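Local coordinates for UDP-galactopyranose mutase (Deinococcus radiodurans, PDB 3HDY), which probably interconverts UDP-galactopyranose and UDP-galactofuranose with the help of bound FAD, at residues R181-L186 with P333-P338. Residues are numbered along the deposited sequence; the frame is centred on the assembly and turned at random.
With GDU (galactose-uridine-5'-diphosphate), chain K.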
loop_
_atom_site.group_PDB
_atom_site.type_symbol
_atom_site.label_atom_id
_atom_site.label_comp_id
_atom_site.label_asym_id
_atom_site.label_seq_id
_atom_site.Cartn_x
_atom_site.Cartn_y
_atom_site.Cartn_z
ATOM N N ARG A 181 20.048 -4.153 29.535
ATOM C CA ARG A 181 21.032 -5.153 29.125
ATOM C C ARG A 181 20.544 -5.956 27.924
ATOM O O ARG A 181 21.325 -6.301 27.037
ATOM C CB ARG A 181 21.364 -6.104 30.279
ATOM C CG ARG A 181 22.240 -5.499 31.363
ATOM C CD ARG A 181 22.693 -6.565 32.348
ATOM N NE ARG A 181 23.259 -5.993 33.568
ATOM C CZ ARG A 181 23.760 -6.713 34.568
ATOM N NH1 ARG A 181 23.774 -8.036 34.493
ATOM N NH2 ARG A 181 24.252 -6.110 35.642
ATOM N N LYS A 182 19.249 -6.251 27.901
ATOM C CA LYS A 182 18.669 -7.064 26.837
ATOM C C LYS A 182 18.526 -6.280 25.533
ATOM O O LYS A 182 18.827 -6.786 24.455
ATOM C CB LYS A 182 17.315 -7.622 27.278
ATOM C CG LYS A 182 16.656 -8.522 26.252
ATOM C CD LYS A 182 15.688 -9.493 26.911
ATOM C CE LYS A 182 14.636 -8.759 27.707
ATOM N NZ LYS A 182 13.533 -9.667 28.109
ATOM N N GLN A 183 18.070 -5.039 25.642
ATOM C CA GLN A 183 17.827 -4.203 24.476
ATOM C C GLN A 183 19.114 -3.810 23.750
ATOM O O GLN A 183 19.196 -3.887 22.523
ATOM C CB GLN A 183 17.049 -2.948 24.887
ATOM C CG GLN A 183 16.988 -1.870 23.820
ATOM C CD GLN A 183 16.143 -2.274 22.631
ATOM O OE1 GLN A 183 15.530 -3.344 22.620
ATOM N NE2 GLN A 183 16.102 -1.415 21.620
ATOM N N TRP A 184 20.119 -3.391 24.513
ATOM C CA TRP A 184 21.338 -2.853 23.920
ATOM C C TRP A 184 22.493 -3.846 23.916
ATOM O O TRP A 184 23.422 -3.721 23.118
ATOM C CB TRP A 184 21.765 -1.585 24.657
ATOM C CG TRP A 184 20.689 -0.565 24.749
ATOM C CD1 TRP A 184 19.797 -0.406 25.768
ATOM C CD2 TRP A 184 20.384 0.447 23.785
ATOM N NE1 TRP A 184 18.955 0.644 25.499
ATOM C CE2 TRP A 184 19.293 1.187 24.287
ATOM C CE3 TRP A 184 20.927 0.802 22.545
ATOM C CZ2 TRP A 184 18.734 2.257 23.595
ATOM C CZ3 TRP A 184 20.372 1.867 21.858
ATOM C CH2 TRP A 184 19.286 2.583 22.386
ATOM N N GLY A 185 22.436 -4.828 24.808
ATOM C CA GLY A 185 23.555 -5.728 25.000
ATOM C C GLY A 185 24.639 -5.043 25.810
ATOM O O GLY A 185 25.797 -5.451 25.788
ATOM N N LEU A 186 24.254 -3.989 26.524
ATOM C CA LEU A 186 25.175 -3.229 27.362
ATOM C C LEU A 186 24.552 -2.979 28.737
ATOM O O LEU A 186 23.336 -2.825 28.856
ATOM C CB LEU A 186 25.513 -1.886 26.701
ATOM C CG LEU A 186 26.670 -1.753 25.695
ATOM C CD1 LEU A 186 26.948 -3.041 24.950
ATOM C CD2 LEU A 186 26.416 -0.606 24.708
ATOM N N PRO A 333 19.532 -0.849 10.783
ATOM C CA PRO A 333 19.789 0.087 11.881
ATOM C C PRO A 333 18.500 0.746 12.353
ATOM O O PRO A 333 17.862 1.456 11.574
ATOM C CB PRO A 333 20.698 1.143 11.241
ATOM C CG PRO A 333 21.147 0.558 9.949
ATOM C CD PRO A 333 20.074 -0.364 9.508
ATOM N N TYR A 334 18.125 0.511 13.606
ATOM C CA TYR A 334 16.938 1.137 14.180
ATOM C C TYR A 334 17.302 2.125 15.284
ATOM O O TYR A 334 16.683 3.182 15.408
ATOM C CB TYR A 334 15.969 0.081 14.710
ATOM C CG TYR A 334 15.422 -0.832 13.638
ATOM C CD1 TYR A 334 15.518 -2.211 13.757
ATOM C CD2 TYR A 334 14.820 -0.314 12.500
ATOM C CE1 TYR A 334 15.021 -3.049 12.775
ATOM C CE2 TYR A 334 14.324 -1.144 11.514
ATOM C CZ TYR A 334 14.427 -2.508 11.656
ATOM O OH TYR A 334 13.932 -3.341 10.678
ATOM N N TYR A 335 18.318 1.783 16.073
ATOM C CA TYR A 335 18.724 2.610 17.205
ATOM C C TYR A 335 20.187 3.035 17.141
ATOM O O TYR A 335 21.076 2.198 17.019
ATOM C CB TYR A 335 18.527 1.849 18.523
ATOM C CG TYR A 335 17.113 1.409 18.837
ATOM C CD1 TYR A 335 16.563 0.287 18.231
ATOM C CD2 TYR A 335 16.343 2.095 19.770
ATOM C CE1 TYR A 335 15.281 -0.124 18.525
ATOM C CE2 TYR A 335 15.059 1.688 20.074
ATOM C CZ TYR A 335 14.533 0.577 19.446
ATOM O OH TYR A 335 13.256 0.164 19.740
ATOM N N PRO A 336 20.444 4.343 17.242
ATOM C CA PRO A 336 21.798 4.786 17.576
ATOM C C PRO A 336 22.114 4.325 19.000
ATOM O O PRO A 336 21.189 4.185 19.799
ATOM C CB PRO A 336 21.688 6.313 17.534
ATOM C CG PRO A 336 20.463 6.599 16.726
ATOM C CD PRO A 336 19.528 5.470 17.009
ATOM N N VAL A 337 23.383 4.084 19.314
ATOM C CA VAL A 337 23.756 3.590 20.639
ATOM C C VAL A 337 24.561 4.623 21.414
ATOM O O VAL A 337 25.790 4.613 21.376
ATOM C CB VAL A 337 24.574 2.297 20.543
ATOM C CG1 VAL A 337 24.753 1.688 21.921
ATOM C CG2 VAL A 337 23.899 1.321 19.591
ATOM N N PRO A 338 23.863 5.516 22.129
ATOM C CA PRO A 338 24.485 6.655 22.812
ATOM C C PRO A 338 25.455 6.242 23.921
ATOM O O PRO A 338 25.030 5.755 24.967
ATOM C CB PRO A 338 23.282 7.407 23.399
ATOM C CG PRO A 338 22.104 6.942 22.607
ATOM C CD PRO A 338 22.401 5.509 22.303
HETATM N N1 GDU K . 13.839 1.031 29.759
HETATM C C2 GDU K . 13.680 0.181 30.667
HETATM N N3 GDU K . 12.717 -0.472 31.151
HETATM C C4 GDU K . 11.545 -0.203 30.555
HETATM C C5 GDU K . 11.538 0.777 29.461
HETATM C C6 GDU K . 12.694 1.354 29.109
HETATM O O2 GDU K . 14.907 -0.146 31.326
HETATM O O4 GDU K . 10.501 -0.743 30.896
HETATM C C1D GDU K . 15.103 1.628 29.381
HETATM C C2D GDU K . 15.947 1.043 28.221
HETATM O O2D GDU K . 17.308 1.460 28.271
HETATM C C3D GDU K . 15.260 1.666 27.022
HETATM C C4D GDU K . 15.073 3.098 27.538
HETATM O O4D GDU K . 14.978 3.007 28.966
HETATM O O3D GDU K . 16.132 1.604 25.895
HETATM C C5D GDU K . 14.028 3.957 26.818
HETATM O O5D GDU K . 12.836 3.156 26.726
HETATM P PA GDU K . 11.894 3.297 25.451
HETATM O O1A GDU K . 10.593 2.614 25.724
HETATM O O2A GDU K . 11.672 4.763 25.312
HETATM O O3A GDU K . 12.599 2.614 24.199
HETATM P PB GDU K . 12.010 2.535 22.727
HETATM O O1B GDU K . 12.325 1.136 22.321
HETATM O O2B GDU K . 12.618 3.422 21.695
HETATM O O3B GDU K . 10.417 2.686 22.620
HETATM C "C1'" GDU K . 9.517 2.928 21.515
HETATM C "C2'" GDU K . 9.011 4.397 21.477
HETATM C "C3'" GDU K . 8.524 4.754 22.901
HETATM C "C4'" GDU K . 7.230 3.928 23.144
HETATM C "C5'" GDU K . 7.537 2.428 22.859
HETATM C "C6'" GDU K . 6.255 1.555 22.786
HETATM O "O2'" GDU K . 9.981 5.329 20.957
HETATM O "O3'" GDU K . 8.313 6.181 22.988
HETATM O "O4'" GDU K . 6.198 4.436 22.276
HETATM O "O5'" GDU K . 8.385 2.052 21.736
HETATM O "O6'" GDU K . 5.668 1.403 24.094
#
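Trp184 NE1 reaches both ribose hydroxyls of the bound UDP-galactose: its N-H gives a hydrogen bond to GDU O3D at 3.0 Å, bent to 138°, and a weak one to GDU O2D. Across the contact, Tyr335 OH donates to the beta-phosphate oxygen GDU O1B at 2.9 Å, so helix 159-184 and strand 320-336 hold the same ligand at ribose and diphosphate. The two aromatic side chains cross nearly at right angles, with ring planes 79° apart; the centroid of the Trp184 six-membered ring lies 5.6 Å from that of Tyr335. Chi1 of -53° sets Trp184 CG opposite the carbonyl carbon, directing the indole across to segment 333-338. There Trp184 CZ3 lies 3.8 Å from Tyr335 CB, and CE3 meets Val337 CG1. Near the indole plane, at its edge, the carbonyl Pro336 O approaches CZ3, while Pro338 CD borders the same carbon obliquely. Gln183, its chain extended at chi1 but bent at chi2, lays NE2 over one face of Tyr335, 3.3 Å from CZ and displaced toward the ring's rim, with the amide set steeply to the ring. Its CG sits over one face of the neighbouring indole, displaced toward the rim. Leu186 CD2 extends the apolar contact to Val337 CG1 at 4.0 Å. Replacing Trp184 with an alanine would probably leave the ribose hydroxyls without their shared N-H donor and open a gap beside Tyr335 and Val337. Outside these segments, Arg364 makes a cation-pi contact with Tyr335, and FAD also touches this tyrosine. Two aromatic residues from distant parts of the chain thus converge on one nucleotide sugar beside the flavin, forming part of the substrate site of a UDP-galactopyranose mutase.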